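Local atomic coordinates of beta-fructofuranosidase (Bifidobacterium adolescentis, PDB entry 6NOB), a protein that probably hydrolyses beta-fructofuranosides such as sucrose, releasing fructose, as a member of glycoside hydrolase family 32. Residues S306-G318 against G418-D430. Numbering follows the deposited sequence.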
loop_
_atom_site.group_PDB
_atom_site.type_symbol
_atom_site.label_atom_id
_atom_site.label_comp_id
_atom_site.label_asym_id
_atom_site.label_seq_id
_atom_site.Cartn_x
_atom_site.Cartn_y
_atom_site.Cartn_z
ATOM N N SER A 306 28.507 -7.990 -14.694
ATOM C CA SER A 306 29.261 -6.902 -15.298
ATOM C C SER A 306 29.400 -5.770 -14.289
ATOM O O SER A 306 28.796 -5.788 -13.213
ATOM C CB SER A 306 28.592 -6.386 -16.579
ATOM O OG SER A 306 27.530 -5.496 -16.274
ATOM N N ALA A 307 30.212 -4.777 -14.651
ATOM C CA ALA A 307 30.383 -3.567 -13.859
ATOM C C ALA A 307 29.664 -2.373 -14.473
ATOM O O ALA A 307 29.844 -1.242 -14.009
ATOM C CB ALA A 307 31.870 -3.252 -13.686
ATOM N N VAL A 308 28.854 -2.601 -15.498
ATOM C CA VAL A 308 28.186 -1.502 -16.207
ATOM C C VAL A 308 27.150 -0.865 -15.289
ATOM O O VAL A 308 26.398 -1.593 -14.616
ATOM C CB VAL A 308 27.543 -2.021 -17.493
ATOM C CG1 VAL A 308 27.053 -0.869 -18.354
ATOM C CG2 VAL A 308 28.537 -2.888 -18.260
ATOM N N PRO A 309 27.083 0.461 -15.210
ATOM C CA PRO A 309 26.036 1.101 -14.407
ATOM C C PRO A 309 24.659 0.873 -15.009
ATOM O O PRO A 309 24.504 0.584 -16.197
ATOM C CB PRO A 309 26.412 2.587 -14.436
ATOM C CG PRO A 309 27.850 2.618 -14.849
ATOM C CD PRO A 309 28.035 1.441 -15.756
ATOM N N GLY A 310 23.646 1.012 -14.156
ATOM C CA GLY A 310 22.274 0.775 -14.545
ATOM C C GLY A 310 21.804 -0.655 -14.396
ATOM O O GLY A 310 20.645 -0.946 -14.724
ATOM N N ILE A 311 22.659 -1.556 -13.913
ATOM C CA ILE A 311 22.329 -2.969 -13.778
ATOM C C ILE A 311 22.676 -3.416 -12.366
ATOM O O ILE A 311 23.801 -3.204 -11.902
ATOM C CB ILE A 311 23.080 -3.831 -14.812
ATOM C CG1 ILE A 311 22.675 -3.438 -16.234
ATOM C CG2 ILE A 311 22.826 -5.310 -14.562
ATOM C CD1 ILE A 311 23.736 -3.735 -17.263
ATOM N N SER A 312 21.714 -4.028 -11.686
ATOM C CA SER A 312 21.948 -4.654 -10.393
ATOM C C SER A 312 22.105 -6.153 -10.615
ATOM O O SER A 312 21.290 -6.769 -11.311
ATOM C CB SER A 312 20.802 -4.359 -9.423
ATOM O OG SER A 312 20.693 -5.355 -8.425
ATOM N N THR A 313 23.157 -6.733 -10.034
ATOM C CA THR A 313 23.540 -8.103 -10.342
ATOM C C THR A 313 23.363 -9.082 -9.190
ATOM O O THR A 313 23.542 -10.286 -9.405
ATOM C CB THR A 313 25.005 -8.160 -10.807
ATOM O OG1 THR A 313 25.858 -7.636 -9.783
ATOM C CG2 THR A 313 25.198 -7.360 -12.089
ATOM N N GLN A 314 23.031 -8.621 -7.984
ATOM C CA GLN A 314 22.897 -9.552 -6.869
ATOM C C GLN A 314 21.728 -10.499 -7.112
ATOM O O GLN A 314 20.616 -10.069 -7.431
ATOM C CB GLN A 314 22.715 -8.817 -5.543
ATOM C CG GLN A 314 23.095 -9.691 -4.344
ATOM C CD GLN A 314 22.554 -9.185 -3.020
ATOM O OE1 GLN A 314 22.581 -7.987 -2.736
ATOM N NE2 GLN A 314 22.056 -10.104 -2.198
ATOM N N ASN A 315 21.989 -11.794 -6.964
ATOM C CA ASN A 315 21.021 -12.842 -7.264
ATOM C C ASN A 315 20.678 -13.554 -5.963
ATOM O O ASN A 315 21.511 -14.280 -5.411
ATOM C CB ASN A 315 21.587 -13.815 -8.297
ATOM C CG ASN A 315 20.535 -14.743 -8.869
ATOM O OD1 ASN A 315 19.601 -15.150 -8.179
ATOM N ND2 ASN A 315 20.682 -15.080 -10.145
ATOM N N THR A 316 19.454 -13.355 -5.479
ATOM C CA THR A 316 19.018 -13.988 -4.242
ATOM C C THR A 316 18.646 -15.458 -4.426
ATOM O O THR A 316 18.127 -16.069 -3.487
ATOM C CB THR A 316 17.850 -13.209 -3.626
ATOM O OG1 THR A 316 16.798 -13.069 -4.582
ATOM C CG2 THR A 316 18.312 -11.828 -3.182
ATOM N N GLY A 317 18.915 -16.032 -5.598
ATOM C CA GLY A 317 18.864 -17.472 -5.774
ATOM C C GLY A 317 17.496 -18.105 -5.655
ATOM O O GLY A 317 17.395 -19.269 -5.255
ATOM N N GLY A 318 16.442 -17.380 -5.999
ATOM C CA GLY A 318 15.089 -17.897 -5.936
ATOM C C GLY A 318 14.646 -18.545 -7.228
ATOM O O GLY A 318 15.455 -19.073 -7.998
ATOM N N GLY A 418 22.027 7.868 -21.275
ATOM C CA GLY A 418 21.128 8.422 -20.291
ATOM C C GLY A 418 21.557 8.172 -18.860
ATOM O O GLY A 418 22.607 7.580 -18.590
ATOM N N PRO A 419 20.740 8.624 -17.908
ATOM C CA PRO A 419 21.077 8.435 -16.489
ATOM C C PRO A 419 20.968 6.969 -16.096
ATOM O O PRO A 419 20.002 6.287 -16.443
ATOM C CB PRO A 419 20.039 9.295 -15.754
ATOM C CG PRO A 419 19.412 10.166 -16.817
ATOM C CD PRO A 419 19.487 9.374 -18.080
ATOM N N LYS A 420 21.972 6.492 -15.367
ATOM C CA LYS A 420 22.031 5.117 -14.899
ATOM C C LYS A 420 22.373 5.107 -13.418
ATOM O O LYS A 420 23.246 5.855 -12.969
ATOM C CB LYS A 420 23.074 4.302 -15.677
ATOM C CG LYS A 420 22.912 4.348 -17.191
ATOM C CD LYS A 420 21.683 3.575 -17.658
ATOM C CE LYS A 420 21.517 3.670 -19.171
ATOM N NZ LYS A 420 20.190 3.177 -19.624
ATOM N N LEU A 421 21.684 4.259 -12.661
ATOM C CA LEU A 421 22.009 4.070 -11.252
ATOM C C LEU A 421 23.152 3.067 -11.142
ATOM O O LEU A 421 22.982 1.882 -11.447
ATOM C CB LEU A 421 20.790 3.593 -10.471
ATOM C CG LEU A 421 21.096 3.188 -9.028
ATOM C CD1 LEU A 421 21.580 4.385 -8.219
ATOM C CD2 LEU A 421 19.885 2.544 -8.371
ATOM N N ASP A 422 24.319 3.540 -10.714
ATOM C CA ASP A 422 25.457 2.668 -10.435
ATOM C C ASP A 422 25.206 2.006 -9.085
ATOM O O ASP A 422 25.449 2.602 -8.033
ATOM C CB ASP A 422 26.757 3.465 -10.445
ATOM C CG ASP A 422 27.983 2.594 -10.225
ATOM O OD1 ASP A 422 27.859 1.353 -10.287
ATOM O OD2 ASP A 422 29.073 3.156 -9.985
ATOM N N VAL A 423 24.712 0.770 -9.111
ATOM C CA VAL A 423 24.316 0.084 -7.884
ATOM C C VAL A 423 25.557 -0.276 -7.080
ATOM O O VAL A 423 26.441 -0.991 -7.564
ATOM C CB VAL A 423 23.483 -1.165 -8.193
ATOM C CG1 VAL A 423 23.052 -1.839 -6.898
ATOM C CG2 VAL A 423 22.274 -0.807 -9.047
ATOM N N LYS A 424 25.623 0.216 -5.841
ATOM C CA LYS A 424 26.666 -0.175 -4.902
ATOM C C LYS A 424 26.195 -1.205 -3.885
ATOM O O LYS A 424 27.032 -1.908 -3.308
ATOM C CB LYS A 424 27.203 1.048 -4.148
ATOM C CG LYS A 424 27.736 2.162 -5.036
ATOM C CD LYS A 424 28.940 1.717 -5.847
ATOM C CE LYS A 424 29.641 2.911 -6.477
ATOM N NZ LYS A 424 30.833 2.508 -7.271
ATOM N N ALA A 425 24.887 -1.314 -3.657
ATOM C CA ALA A 425 24.350 -2.273 -2.701
ATOM C C ALA A 425 22.874 -2.485 -2.996
ATOM O O ALA A 425 22.208 -1.625 -3.575
ATOM C CB ALA A 425 24.548 -1.801 -1.255
ATOM N N SER A 426 22.372 -3.647 -2.586
ATOM C CA SER A 426 20.964 -3.980 -2.750
ATOM C C SER A 426 20.558 -4.969 -1.667
ATOM O O SER A 426 21.380 -5.754 -1.192
ATOM C CB SER A 426 20.686 -4.560 -4.142
ATOM O OG SER A 426 20.645 -5.977 -4.123
ATOM N N ASP A 427 19.286 -4.920 -1.282
ATOM C CA ASP A 427 18.733 -5.831 -0.281
ATOM C C ASP A 427 17.221 -5.642 -0.253
ATOM O O ASP A 427 16.669 -4.786 -0.950
ATOM C CB ASP A 427 19.341 -5.595 1.102
ATOM C CG ASP A 427 19.490 -6.877 1.894
ATOM O OD1 ASP A 427 18.625 -7.767 1.746
ATOM O OD2 ASP A 427 20.473 -6.990 2.654
ATOM N N TRP A 428 16.554 -6.448 0.575
ATOM C CA TRP A 428 15.109 -6.358 0.736
ATOM C C TRP A 428 14.738 -5.243 1.707
ATOM O O TRP A 428 15.441 -4.997 2.692
ATOM C CB TRP A 428 14.539 -7.684 1.245
ATOM C CG TRP A 428 14.813 -8.883 0.372
ATOM C CD1 TRP A 428 15.335 -10.080 0.771
ATOM C CD2 TRP A 428 14.560 -9.006 -1.035
ATOM N NE1 TRP A 428 15.431 -10.937 -0.300
ATOM C CE2 TRP A 428 14.963 -10.301 -1.420
ATOM C CE3 TRP A 428 14.041 -8.145 -2.008
ATOM C CZ2 TRP A 428 14.861 -10.755 -2.733
ATOM C CZ3 TRP A 428 13.938 -8.600 -3.311
ATOM C CH2 TRP A 428 14.346 -9.892 -3.661
ATOM N N CYS A 429 13.611 -4.576 1.429
ATOM C CA CYS A 429 13.088 -3.569 2.349
ATOM C C CYS A 429 12.495 -4.197 3.603
ATOM O O CYS A 429 12.475 -3.562 4.662
ATOM C CB CYS A 429 12.014 -2.722 1.664
ATOM S SG CYS A 429 12.570 -1.699 0.284
ATOM N N ASP A 430 11.997 -5.427 3.500
ATOM C CA ASP A 430 11.261 -6.062 4.589
ATOM C C ASP A 430 11.480 -7.564 4.503
ATOM O O ASP A 430 11.146 -8.176 3.484
ATOM C CB ASP A 430 9.771 -5.722 4.504
ATOM C CG ASP A 430 9.023 -6.055 5.778
ATOM O OD1 ASP A 430 8.851 -7.256 6.074
ATOM O OD2 ASP A 430 8.610 -5.108 6.482
#
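Gly310 and Leu421 supply the one backbone hydrogen bond between 306-318 and 418-430, Gly310 N to Leu421 O at 2.9 Å. The N-H stands well above the carbonyl plane, 61° out of it, an approach unlike regular strand pairing. Gly310 sits at the third position of a type II turn running from Val308 to Ile311, where its phi of 88° suits a residue without CB; a CB would also strike Lys420 CD.

Nonpolar contacts flank this bond. Pro309 CB lies 4.0 Å from Lys420 CB and also touches Asp422 CB. Lys420 CB packs on backbone too, 3.7 Å from Gly310 N; a bend at chi2 (-71°) then turns the lysine chain off toward Pro361 O, which accepts from NZ. Farther along, Val423 CG2 meets Ser312 CB at 3.9 Å.

At the far end, Thr316 reaches the six-membered part of the Trp428 indole: OG1 lies 3.5 Å from CZ2, at the ring edge and near its plane, and CG2 is 3.6 Å from CZ2. The hydrogen bonds of OG1 go instead to Tyr395 OH and His368 NE2, while Arg406 makes a cation-pi contact with the indole. Were Trp428 an alanine, the Thr316 methyl is likely to lose its contact with CZ2, opening a gap there, and Arg406 its pi partner.

One backbone bond and a line of small contacts, several of them side chain on backbone, imply that 306-318 joins edge strand 418-428 of one sheet to strand 357-365 of another, consistent with neighbouring blades of the five-bladed propeller of family 32.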